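Long-range contacts in histone-lysine N-methyltransferase, H3 lysine-9 specific SUVH6 (Arabidopsis thaliana, PDB 6A5K), which transfers methyl groups from S-adenosylmethionine to histone H3, setting the H3K9 mark, and, through its SRA domain, probably binds methylated DNA: residues 75-81 / 186-192; 108-114 / 170-176; 367-373 / 486-492. The protein carries 1 engineered substitution. One frame throughout, in Å; residues are numbered along the deposited sequence.

Interaction 1: 75-81 / 186-192; sequences GDEFQYR and KGGNYVY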
loop_
_atom_site.group_PDB
_atom_site.type_symbol
_atom_site.label_atom_id
_atom_site.label_comp_id
_atom_site.label_asym_id
_atom_site.label_seq_id
_atom_site.Cartn_x
_atom_site.Cartn_y
_atom_site.Cartn_z
ATOM N N GLY A 75 -7.670 -3.208 -10.730
ATOM C CA GLY A 75 -6.574 -3.690 -9.910
ATOM C C GLY A 75 -6.544 -3.102 -8.506
ATOM O O GLY A 75 -5.874 -3.655 -7.626
ATOM N N ASP A 76 -7.271 -2.003 -8.290
ATOM C CA ASP A 76 -7.309 -1.358 -6.973
ATOM C C ASP A 76 -7.780 -2.342 -5.905
ATOM O O ASP A 76 -8.650 -3.178 -6.157
ATOM C CB ASP A 76 -8.228 -0.133 -6.969
ATOM C CG ASP A 76 -7.580 1.105 -7.584
ATOM O OD1 ASP A 76 -6.367 1.076 -7.895
ATOM O OD2 ASP A 76 -8.296 2.118 -7.752
ATOM N N GLU A 77 -7.209 -2.236 -4.710
ATOM C CA GLU A 77 -7.557 -3.152 -3.632
ATOM C C GLU A 77 -8.074 -2.414 -2.409
ATOM O O GLU A 77 -7.757 -1.239 -2.196
ATOM C CB GLU A 77 -6.351 -4.023 -3.257
ATOM C CG GLU A 77 -5.865 -4.877 -4.430
ATOM C CD GLU A 77 -5.045 -6.076 -3.994
ATOM O OE1 GLU A 77 -4.708 -6.159 -2.794
ATOM O OE2 GLU A 77 -4.755 -6.941 -4.855
ATOM N N PHE A 78 -8.873 -3.129 -1.623
ATOM C CA PHE A 78 -9.558 -2.601 -0.457
ATOM C C PHE A 78 -9.499 -3.645 0.657
ATOM O O PHE A 78 -9.611 -4.846 0.391
ATOM C CB PHE A 78 -11.010 -2.260 -0.797
ATOM C CG PHE A 78 -11.163 -1.528 -2.100
ATOM C CD1 PHE A 78 -11.400 -2.227 -3.281
ATOM C CD2 PHE A 78 -11.027 -0.149 -2.155
ATOM C CE1 PHE A 78 -11.513 -1.557 -4.487
ATOM C CE2 PHE A 78 -11.147 0.532 -3.361
ATOM C CZ PHE A 78 -11.392 -0.178 -4.528
ATOM N N GLN A 79 -9.304 -3.201 1.892
ATOM C CA GLN A 79 -9.320 -4.119 3.028
ATOM C C GLN A 79 -10.747 -4.367 3.506
ATOM O O GLN A 79 -11.145 -5.506 3.782
ATOM C CB GLN A 79 -8.484 -3.575 4.187
ATOM C CG GLN A 79 -8.404 -4.543 5.370
ATOM C CD GLN A 79 -7.664 -3.961 6.554
ATOM O OE1 GLN A 79 -6.881 -3.025 6.408
ATOM N NE2 GLN A 79 -7.911 -4.510 7.739
ATOM N N TYR A 80 -11.519 -3.292 3.590
ATOM C CA TYR A 80 -12.869 -3.365 4.129
ATOM C C TYR A 80 -13.931 -3.125 3.068
ATOM O O TYR A 80 -13.770 -2.274 2.188
ATOM C CB TYR A 80 -13.045 -2.347 5.249
ATOM C CG TYR A 80 -12.139 -2.538 6.443
ATOM C CD1 TYR A 80 -12.454 -3.456 7.435
ATOM C CD2 TYR A 80 -10.991 -1.762 6.608
ATOM C CE1 TYR A 80 -11.649 -3.615 8.540
ATOM C CE2 TYR A 80 -10.175 -1.925 7.716
ATOM C CZ TYR A 80 -10.514 -2.849 8.677
ATOM O OH TYR A 80 -9.725 -3.017 9.788
ATOM N N ARG A 81 -15.028 -3.867 3.172
ATOM C CA ARG A 81 -16.178 -3.654 2.308
ATOM C C ARG A 81 -16.671 -2.214 2.407
ATOM O O ARG A 81 -17.144 -1.645 1.420
ATOM C CB ARG A 81 -17.303 -4.628 2.673
ATOM C CG ARG A 81 -17.831 -5.455 1.511
ATOM C CD ARG A 81 -19.078 -6.211 1.939
ATOM N NE ARG A 81 -19.673 -7.003 0.866
ATOM C CZ ARG A 81 -19.403 -8.286 0.652
ATOM N NH1 ARG A 81 -18.538 -8.927 1.431
ATOM N NH2 ARG A 81 -19.994 -8.929 -0.345
ATOM N N LYS A 186 -5.564 -7.510 7.886
ATOM C CA LYS A 186 -4.896 -6.485 7.092
ATOM C C LYS A 186 -4.575 -6.990 5.695
ATOM O O LYS A 186 -4.433 -8.194 5.471
ATOM C CB LYS A 186 -3.609 -6.014 7.774
ATOM C CG LYS A 186 -2.523 -7.076 7.816
ATOM C CD LYS A 186 -1.139 -6.460 7.733
ATOM C CE LYS A 186 -0.719 -5.841 9.043
ATOM N NZ LYS A 186 0.755 -5.628 9.119
ATOM N N GLY A 187 -4.460 -6.060 4.758
ATOM C CA GLY A 187 -4.188 -6.406 3.380
ATOM C C GLY A 187 -5.430 -6.240 2.531
ATOM O O GLY A 187 -6.535 -6.099 3.053
ATOM N N GLY A 188 -5.249 -6.253 1.216
ATOM C CA GLY A 188 -6.372 -6.184 0.302
ATOM C C GLY A 188 -7.200 -7.452 0.375
ATOM O O GLY A 188 -6.688 -8.552 0.180
ATOM N N ASN A 189 -8.484 -7.301 0.676
ATOM C CA ASN A 189 -9.393 -8.442 0.721
ATOM C C ASN A 189 -10.336 -8.433 -0.467
ATOM O O ASN A 189 -11.011 -9.418 -0.744
ATOM C CB ASN A 189 -10.183 -8.437 2.022
ATOM C CG ASN A 189 -9.307 -8.681 3.216
ATOM O OD1 ASN A 189 -8.471 -9.588 3.204
ATOM N ND2 ASN A 189 -9.469 -7.867 4.248
ATOM N N TYR A 190 -10.368 -7.302 -1.163
ATOM C CA TYR A 190 -11.225 -7.110 -2.322
ATOM C C TYR A 190 -10.444 -6.434 -3.437
ATOM O O TYR A 190 -9.611 -5.570 -3.177
ATOM C CB TYR A 190 -12.453 -6.266 -1.956
ATOM C CG TYR A 190 -13.250 -6.843 -0.819
ATOM C CD1 TYR A 190 -13.002 -6.462 0.497
ATOM C CD2 TYR A 190 -14.237 -7.795 -1.054
ATOM C CE1 TYR A 190 -13.727 -7.010 1.547
ATOM C CE2 TYR A 190 -14.958 -8.342 -0.016
ATOM C CZ TYR A 190 -14.705 -7.947 1.278
ATOM O OH TYR A 190 -15.434 -8.502 2.304
ATOM N N VAL A 191 -10.727 -6.825 -4.675
ATOM C CA VAL A 191 -10.053 -6.261 -5.840
ATOM C C VAL A 191 -11.056 -5.825 -6.901
ATOM O O VAL A 191 -11.945 -6.596 -7.278
ATOM C CB VAL A 191 -9.070 -7.283 -6.463
ATOM C CG1 VAL A 191 -8.315 -6.668 -7.633
ATOM C CG2 VAL A 191 -8.099 -7.798 -5.409
ATOM N N TYR A 192 -10.921 -4.590 -7.383
ATOM C CA TYR A 192 -11.723 -4.124 -8.512
ATOM C C TYR A 192 -11.209 -4.718 -9.830
ATOM O O TYR A 192 -10.122 -4.362 -10.298
ATOM C CB TYR A 192 -11.727 -2.593 -8.589
ATOM C CG TYR A 192 -12.513 -2.089 -9.779
ATOM C CD1 TYR A 192 -13.762 -2.624 -10.079
ATOM C CD2 TYR A 192 -11.996 -1.116 -10.620
ATOM C CE1 TYR A 192 -14.481 -2.191 -11.172
ATOM C CE2 TYR A 192 -12.716 -0.666 -11.718
ATOM C CZ TYR A 192 -13.953 -1.208 -11.985
ATOM O OH TYR A 192 -14.667 -0.777 -13.071
HETATM O O HOH W 1 -4.645 -3.349 4.928
HETATM O O HOH W 2 -16.940 -10.864 1.659
#
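Phe78 and Tyr190 form an antiparallel hydrogen-bonded pair interrupted by a classic beta bulge, in the SRA domain: Asn189 and Tyr190 both face Phe78, whose carbonyl O takes the backbone N-H of each. Asn189 N approaches Phe78 O at 2.7 Å, tilted 27° from the carbonyl plane, whereas Tyr190 N lies in that plane; in return Phe78 N donates to Tyr190 O at 3.0 Å. Further down the pair, Gly75 N donates to Tyr192 O almost linearly (2.7 Å, 176° at the hydrogen), and Tyr192 N donates to Asp76 O.

Packing divides between two faces. Glu77 and Val191 lie side by side on one; with CG beside its own N and the chain extended, Glu77 brings OE2 to 3.5 Å from Val191 CG2, while OE1 forms a salt bridge with Lys177. On the other face Phe78 CD1 meets Tyr190 CB, and Leu84 and Leu87 of helix 81-87 also touch the Phe78 ring. Phe78 CE1 lies 4.2 Å from Tyr192 CB.

Polar side-chain and water contacts lie at the bulged end. One water bridges Gln79 OE1 and Gly187 N; another lies between Arg81 NH1 and Tyr190 OH. Asn189 ND2, which also donates to Ser185 O, reaches a lone pair of Gln79 O at 2.9 Å, with Gln79 O about 10° out of the Asn189 amide plane.

Interaction 2: 108-114 / 170-176; sequences ATSIVAS and PVRVIRG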
loop_
_atom_site.group_PDB
_atom_site.type_symbol
_atom_site.label_atom_id
_atom_site.label_comp_id
_atom_site.label_asym_id
_atom_site.label_seq_id
_atom_site.Cartn_x
_atom_site.Cartn_y
_atom_site.Cartn_z
ATOM N N ALA A 108 -28.183 -3.970 -12.562
ATOM C CA ALA A 108 -27.092 -4.032 -11.597
ATOM C C ALA A 108 -26.025 -3.000 -11.923
ATOM O O ALA A 108 -25.723 -2.751 -13.091
ATOM C CB ALA A 108 -26.483 -5.417 -11.566
ATOM N N THR A 109 -25.443 -2.411 -10.886
ATOM C CA THR A 109 -24.323 -1.506 -11.068
ATOM C C THR A 109 -23.032 -2.198 -10.659
ATOM O O THR A 109 -21.973 -1.964 -11.250
ATOM C CB THR A 109 -24.487 -0.231 -10.245
ATOM O OG1 THR A 109 -24.759 -0.590 -8.884
ATOM C CG2 THR A 109 -25.639 0.618 -10.796
ATOM N N SER A 110 -23.112 -3.045 -9.637
ATOM C CA SER A 110 -21.885 -3.685 -9.161
ATOM C C SER A 110 -22.171 -4.951 -8.379
ATOM O O SER A 110 -23.223 -5.075 -7.773
ATOM C CB SER A 110 -21.076 -2.716 -8.293
ATOM O OG SER A 110 -21.815 -2.351 -7.143
ATOM N N ILE A 111 -21.241 -5.900 -8.411
ATOM C CA ILE A 111 -21.365 -7.093 -7.588
ATOM C C ILE A 111 -20.063 -7.385 -6.854
ATOM O O ILE A 111 -18.975 -7.108 -7.360
ATOM C CB ILE A 111 -21.763 -8.347 -8.416
ATOM C CG1 ILE A 111 -20.694 -8.677 -9.462
ATOM C CG2 ILE A 111 -23.130 -8.149 -9.067
ATOM C CD1 ILE A 111 -21.019 -9.917 -10.310
ATOM N N VAL A 112 -20.185 -7.938 -5.653
ATOM C CA VAL A 112 -19.017 -8.447 -4.948
ATOM C C VAL A 112 -19.019 -9.965 -5.068
ATOM O O VAL A 112 -19.931 -10.627 -4.578
ATOM C CB VAL A 112 -18.999 -8.035 -3.468
ATOM C CG1 VAL A 112 -17.739 -8.583 -2.786
ATOM C CG2 VAL A 112 -19.061 -6.529 -3.338
ATOM N N ALA A 113 -18.002 -10.507 -5.730
ATOM C CA ALA A 113 -17.993 -11.923 -6.085
ATOM C C ALA A 113 -16.909 -12.696 -5.351
ATOM O O ALA A 113 -15.785 -12.226 -5.210
ATOM C CB ALA A 113 -17.820 -12.081 -7.584
ATOM N N SER A 114 -17.258 -13.890 -4.889
ATOM C CA SER A 114 -16.310 -14.754 -4.197
ATOM C C SER A 114 -15.642 -15.723 -5.168
ATOM O O SER A 114 -14.829 -15.318 -6.006
ATOM C CB SER A 114 -17.006 -15.527 -3.080
ATOM O OG SER A 114 -16.231 -16.636 -2.675
ATOM N N PRO A 170 -23.138 -2.192 -18.362
ATOM C CA PRO A 170 -21.949 -2.694 -17.662
ATOM C C PRO A 170 -22.175 -2.942 -16.166
ATOM O O PRO A 170 -23.013 -2.294 -15.534
ATOM C CB PRO A 170 -20.921 -1.577 -17.882
ATOM C CG PRO A 170 -21.752 -0.339 -18.009
ATOM C CD PRO A 170 -22.989 -0.779 -18.758
ATOM N N VAL A 171 -21.418 -3.889 -15.620
ATOM C CA VAL A 171 -21.472 -4.230 -14.206
ATOM C C VAL A 171 -20.053 -4.221 -13.634
ATOM O O VAL A 171 -19.165 -4.900 -14.160
ATOM C CB VAL A 171 -22.115 -5.624 -13.976
ATOM C CG1 VAL A 171 -22.098 -5.998 -12.489
ATOM C CG2 VAL A 171 -23.537 -5.667 -14.532
ATOM N N ARG A 172 -19.825 -3.456 -12.571
ATOM C CA ARG A 172 -18.519 -3.495 -11.912
ATOM C C ARG A 172 -18.377 -4.778 -11.107
ATOM O O ARG A 172 -19.254 -5.126 -10.322
ATOM C CB ARG A 172 -18.313 -2.280 -10.999
ATOM C CG ARG A 172 -18.118 -0.968 -11.733
ATOM C CD ARG A 172 -17.838 0.195 -10.763
ATOM N NE ARG A 172 -18.941 0.402 -9.828
ATOM C CZ ARG A 172 -20.063 1.056 -10.118
ATOM N NH1 ARG A 172 -20.246 1.563 -11.329
ATOM N NH2 ARG A 172 -21.012 1.189 -9.200
ATOM N N VAL A 173 -17.270 -5.488 -11.294
ATOM C CA VAL A 173 -17.030 -6.677 -10.498
ATOM C C VAL A 173 -15.935 -6.432 -9.459
ATOM O O VAL A 173 -14.805 -6.074 -9.799
ATOM C CB VAL A 173 -16.656 -7.877 -11.390
ATOM C CG1 VAL A 173 -16.103 -9.028 -10.550
ATOM C CG2 VAL A 173 -17.874 -8.329 -12.193
ATOM N N ILE A 174 -16.304 -6.581 -8.190
ATOM C CA ILE A 174 -15.352 -6.544 -7.086
ATOM C C ILE A 174 -15.156 -7.983 -6.621
ATOM O O ILE A 174 -16.097 -8.642 -6.168
ATOM C CB ILE A 174 -15.826 -5.651 -5.915
ATOM C CG1 ILE A 174 -15.956 -4.184 -6.350
ATOM C CG2 ILE A 174 -14.868 -5.736 -4.732
ATOM C CD1 ILE A 174 -17.313 -3.831 -6.928
ATOM N N ARG A 175 -13.935 -8.480 -6.758
ATOM C CA ARG A 175 -13.644 -9.864 -6.419
ATOM C C ARG A 175 -13.104 -9.975 -5.002
ATOM O O ARG A 175 -12.140 -9.294 -4.637
ATOM C CB ARG A 175 -12.645 -10.454 -7.421
ATOM C CG ARG A 175 -12.271 -11.908 -7.184
ATOM C CD ARG A 175 -11.362 -12.427 -8.303
ATOM N NE ARG A 175 -10.114 -11.668 -8.391
ATOM C CZ ARG A 175 -9.071 -11.851 -7.585
ATOM N NH1 ARG A 175 -9.123 -12.773 -6.632
ATOM N NH2 ARG A 175 -7.973 -11.120 -7.736
ATOM N N GLY A 176 -13.729 -10.832 -4.202
ATOM C CA GLY A 176 -13.215 -11.140 -2.881
ATOM C C GLY A 176 -12.092 -12.149 -3.008
ATOM O O GLY A 176 -12.255 -13.172 -3.671
HETATM O O HOH W 3 -25.938 -3.405 -15.604
HETATM O O HOH W 4 -21.740 -0.573 -13.679
#
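Arg172 folds its guanidinium over the carbonyl of Thr109, whose O sits 3.7 Å above the centre of the group, measured to CZ. A bend at chi3 (-61°) turns the end of the chain back to this position, alongside Thr109, with NH2 3.9 Å from Thr109 CB. The guanidinium N-H groups bond elsewhere: NH1 to Ile65 O and Gly67 O, NH2 to Ile89 O. Thr109 O is also gripped by the backbone N of Arg172, at 2.9 Å and tilted 32° from the carbonyl plane, and by a water that bridges it to Pro170 O.

These strands, 108-113 and 171-176, run parallel within the mixed sheet of the SRA domain, their axes 4.4 Å apart and 14° from alignment. The ladder continues with Ile111 N to Arg172 O, Ile174 N to Ile111 O, Ala113 N to Ile174 O and Gly176 N to Ala113 O. Strand 97-102 flanks the other edge of 108-113, where Thr109 and Ser110 both face Asp98 in a classic bulge.

On the face of Ile111 and Val173 the two side chains lie side by side, CG1 of Ile111 3.9 Å from CG2 of Val173. The Ile111 and Val171 side chains cross at about a right angle, Ile111 CG2 meeting Val171 CG1. The other face has Val112 and Ile174 under Leu84 of helix 81-87. There Ile174 CD1 reaches back to 4.2 Å from Ser110 CB.

Interaction 3: 367-373 / 486-492; sequences VRCLKSI and IPPLQEL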
loop_
_atom_site.group_PDB
_atom_site.type_symbol
_atom_site.label_atom_id
_atom_site.label_comp_id
_atom_site.label_asym_id
_atom_site.label_seq_id
_atom_site.Cartn_x
_atom_site.Cartn_y
_atom_site.Cartn_z
ATOM N N VAL A 367 11.174 -0.688 -8.929
ATOM C CA VAL A 367 10.942 -1.746 -7.944
ATOM C C VAL A 367 9.462 -2.084 -7.841
ATOM O O VAL A 367 8.626 -1.187 -7.818
ATOM C CB VAL A 367 11.458 -1.339 -6.533
ATOM C CG1 VAL A 367 11.156 -2.433 -5.512
ATOM C CG2 VAL A 367 12.956 -1.035 -6.561
ATOM N N ARG A 368 9.137 -3.375 -7.803
ATOM C CA ARG A 368 7.766 -3.787 -7.505
ATOM C C ARG A 368 7.765 -5.022 -6.609
ATOM O O ARG A 368 8.816 -5.624 -6.356
ATOM C CB ARG A 368 6.975 -4.066 -8.796
ATOM C CG ARG A 368 7.528 -5.239 -9.618
ATOM C CD ARG A 368 6.846 -5.335 -10.992
ATOM N NE ARG A 368 7.473 -6.351 -11.839
ATOM C CZ ARG A 368 7.348 -6.391 -13.160
ATOM N NH1 ARG A 368 6.620 -5.471 -13.784
ATOM N NH2 ARG A 368 7.951 -7.347 -13.857
ATOM N N CYS A 369 6.581 -5.393 -6.133
ATOM C CA CYS A 369 6.423 -6.546 -5.251
ATOM C C CYS A 369 5.558 -7.620 -5.909
ATOM O O CYS A 369 4.588 -7.301 -6.594
ATOM C CB CYS A 369 5.809 -6.109 -3.921
ATOM S SG CYS A 369 5.628 -7.430 -2.706
ATOM N N LEU A 370 5.912 -8.887 -5.706
ATOM C CA LEU A 370 5.176 -9.987 -6.332
ATOM C C LEU A 370 3.806 -10.211 -5.697
ATOM O O LEU A 370 2.952 -10.870 -6.282
ATOM C CB LEU A 370 5.984 -11.285 -6.276
ATOM C CG LEU A 370 7.206 -11.387 -7.191
ATOM C CD1 LEU A 370 7.859 -12.760 -7.066
ATOM C CD2 LEU A 370 6.815 -11.114 -8.634
ATOM N N LYS A 371 3.586 -9.673 -4.505
ATOM C CA LYS A 371 2.244 -9.731 -3.930
ATOM C C LYS A 371 1.749 -8.361 -3.490
ATOM O O LYS A 371 2.487 -7.375 -3.534
ATOM C CB LYS A 371 2.202 -10.714 -2.758
ATOM C CG LYS A 371 2.899 -10.236 -1.509
ATOM C CD LYS A 371 3.078 -11.374 -0.510
ATOM C CE LYS A 371 3.394 -12.690 -1.212
ATOM N NZ LYS A 371 3.562 -13.819 -0.251
ATOM N N SER A 372 0.487 -8.302 -3.082
ATOM C CA SER A 372 -0.087 -7.050 -2.623
ATOM C C SER A 372 0.555 -6.630 -1.307
ATOM O O SER A 372 1.036 -7.464 -0.541
ATOM C CB SER A 372 -1.611 -7.167 -2.482
ATOM O OG SER A 372 -1.971 -8.119 -1.502
ATOM N N ILE A 373 0.579 -5.327 -1.063
ATOM C CA ILE A 373 1.201 -4.794 0.142
ATOM C C ILE A 373 0.175 -4.054 0.997
ATOM O O ILE A 373 -0.404 -3.065 0.554
ATOM C CB ILE A 373 2.362 -3.848 -0.206
ATOM C CG1 ILE A 373 3.461 -4.603 -0.966
ATOM C CG2 ILE A 373 2.935 -3.217 1.064
ATOM C CD1 ILE A 373 4.508 -3.683 -1.573
ATOM N N ILE A 486 -1.379 -1.617 -1.699
ATOM C CA ILE A 486 -0.810 -1.644 -3.044
ATOM C C ILE A 486 -1.121 -2.961 -3.760
ATOM O O ILE A 486 -0.910 -4.029 -3.202
ATOM C CB ILE A 486 0.717 -1.432 -3.000
ATOM C CG1 ILE A 486 1.059 -0.181 -2.179
ATOM C CG2 ILE A 486 1.279 -1.317 -4.409
ATOM C CD1 ILE A 486 2.581 0.051 -2.004
ATOM N N PRO A 487 -1.636 -2.883 -4.999
ATOM C CA PRO A 487 -1.868 -4.088 -5.801
ATOM C C PRO A 487 -0.563 -4.793 -6.106
ATOM O O PRO A 487 0.475 -4.133 -6.135
ATOM C CB PRO A 487 -2.504 -3.545 -7.094
ATOM C CG PRO A 487 -2.995 -2.168 -6.741
ATOM C CD PRO A 487 -2.037 -1.657 -5.713
ATOM N N PRO A 488 -0.603 -6.115 -6.338
ATOM C CA PRO A 488 0.635 -6.798 -6.723
ATOM C C PRO A 488 1.180 -6.227 -8.026
ATOM O O PRO A 488 0.393 -5.840 -8.899
ATOM C CB PRO A 488 0.206 -8.264 -6.884
ATOM C CG PRO A 488 -1.267 -8.210 -7.104
ATOM C CD PRO A 488 -1.765 -7.018 -6.337
ATOM N N LEU A 489 2.504 -6.130 -8.106
ATOM C CA LEU A 489 3.244 -5.741 -9.311
ATOM C C LEU A 489 3.096 -4.267 -9.682
ATOM O O LEU A 489 3.581 -3.848 -10.727
ATOM C CB LEU A 489 2.830 -6.624 -10.498
ATOM C CG LEU A 489 3.085 -8.125 -10.315
ATOM C CD1 LEU A 489 2.447 -8.924 -11.444
ATOM C CD2 LEU A 489 4.581 -8.426 -10.219
ATOM N N GLN A 490 2.425 -3.480 -8.843
ATOM C CA GLN A 490 2.375 -2.036 -9.058
ATOM C C GLN A 490 3.728 -1.439 -8.691
ATOM O O GLN A 490 4.308 -1.803 -7.662
ATOM C CB GLN A 490 1.261 -1.382 -8.229
ATOM C CG GLN A 490 1.198 0.139 -8.373
ATOM C CD GLN A 490 0.030 0.772 -7.628
ATOM O OE1 GLN A 490 0.197 1.338 -6.542
ATOM N NE2 GLN A 490 -1.161 0.699 -8.221
ATOM N N GLU A 491 4.239 -0.536 -9.525
ATOM C CA GLU A 491 5.546 0.048 -9.232
ATOM C C GLU A 491 5.510 0.806 -7.899
ATOM O O GLU A 491 4.572 1.567 -7.624
ATOM C CB GLU A 491 6.005 0.977 -10.354
ATOM C CG GLU A 491 7.434 1.487 -10.154
ATOM C CD GLU A 491 7.965 2.287 -11.332
ATOM O OE1 GLU A 491 7.231 2.476 -12.328
ATOM O OE2 GLU A 491 9.131 2.726 -11.256
ATOM N N LEU A 492 6.525 0.571 -7.072
ATOM C CA LEU A 492 6.701 1.290 -5.814
ATOM C C LEU A 492 7.507 2.570 -6.042
ATOM O O LEU A 492 8.552 2.535 -6.688
ATOM C CB LEU A 492 7.408 0.402 -4.790
ATOM C CG LEU A 492 6.849 -1.007 -4.601
ATOM C CD1 LEU A 492 7.689 -1.771 -3.581
ATOM C CD2 LEU A 492 5.407 -0.917 -4.144
HETATM O O HOH W 5 10.286 2.021 -8.674
HETATM O O HOH W 6 4.744 -3.553 -13.113
HETATM O O HOH W 7 4.299 -4.095 -6.314
HETATM O O HOH W 8 2.336 -4.650 -4.166
#
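With CG set between its backbone N and carbonyl carbon (chi1 64°) and the chain extended to NE, Arg368 slants across Leu489, placing CD 3.9 Å from Leu489 CD2. The Leu489 CG lies beside its own N (chi1 -60°), which swings CD2 across toward 367-373, to 3.8 Å from Leu370 CD2. Arg368 NH1 and Leu489 O share a water that lies in the guanidinium plane at its edge, while NE is held by a salt bridge to Glu356.

Within the SET domain, strands 365-369 and 491-494 are antiparallel neighbours, and a single antiparallel bridge joins Ile373 and Ile486, with a type II turn, Pro487 to Gln490, between the two sets of bonds. Leu492 N donates to Val367 O at 2.8 Å, nearly straight, and Leu489 N to Cys369 O at the same length but bent to 144°. Before the turn, Ile486 and Ile373 exchange two bonds: Ile373 N uses a lone pair of Ile486 O, and Ile486 N returns to Ile373 O. Their CB atoms stand 4.0 Å apart.

Apolar contacts join the two segments: Ile373 CD1 and Leu492 CD2 meet tip to tip at 3.9 Å, and Val367 CG1 touches Leu492 CD1. At the turn the Pro488 ring lies against the backbone of Lys371 and Ser372, with Pro488 CD 3.9 Å from Ser372 CB.

Strand 365-369 is flanked by strand 355-359 on one edge and by strand 491-494 on the other, and helix 227-234 packs on the turn, Val231 touching Pro488, Glu230 touching Leu489 and Ser234 touching Leu370.

Interactions 1 and 2 share one SRA sheet: strands 171-176 and 190-205 are neighbours, and Arg175 N lies 2.8 Å from Val191 O, a probable hydrogen bond. Their centres are 13 Å apart, and 108-114 / 170-176 is nested in the chain loop closed by 75-81 / 186-192. Interaction 3 belongs to the SET domain, yet its centre is also 13 Å from that of interaction 1, and the two touch: Glu77 OE1 is 3.3 Å from Ser372 CB and Glu77 OE2 is 3.3 Å from Pro488 CD. Glu77, in the SRA range, therefore packs directly against SET-range residues. In interaction 3 the Glu491 side chain is about 7 Å from bound S-adenosylmethionine.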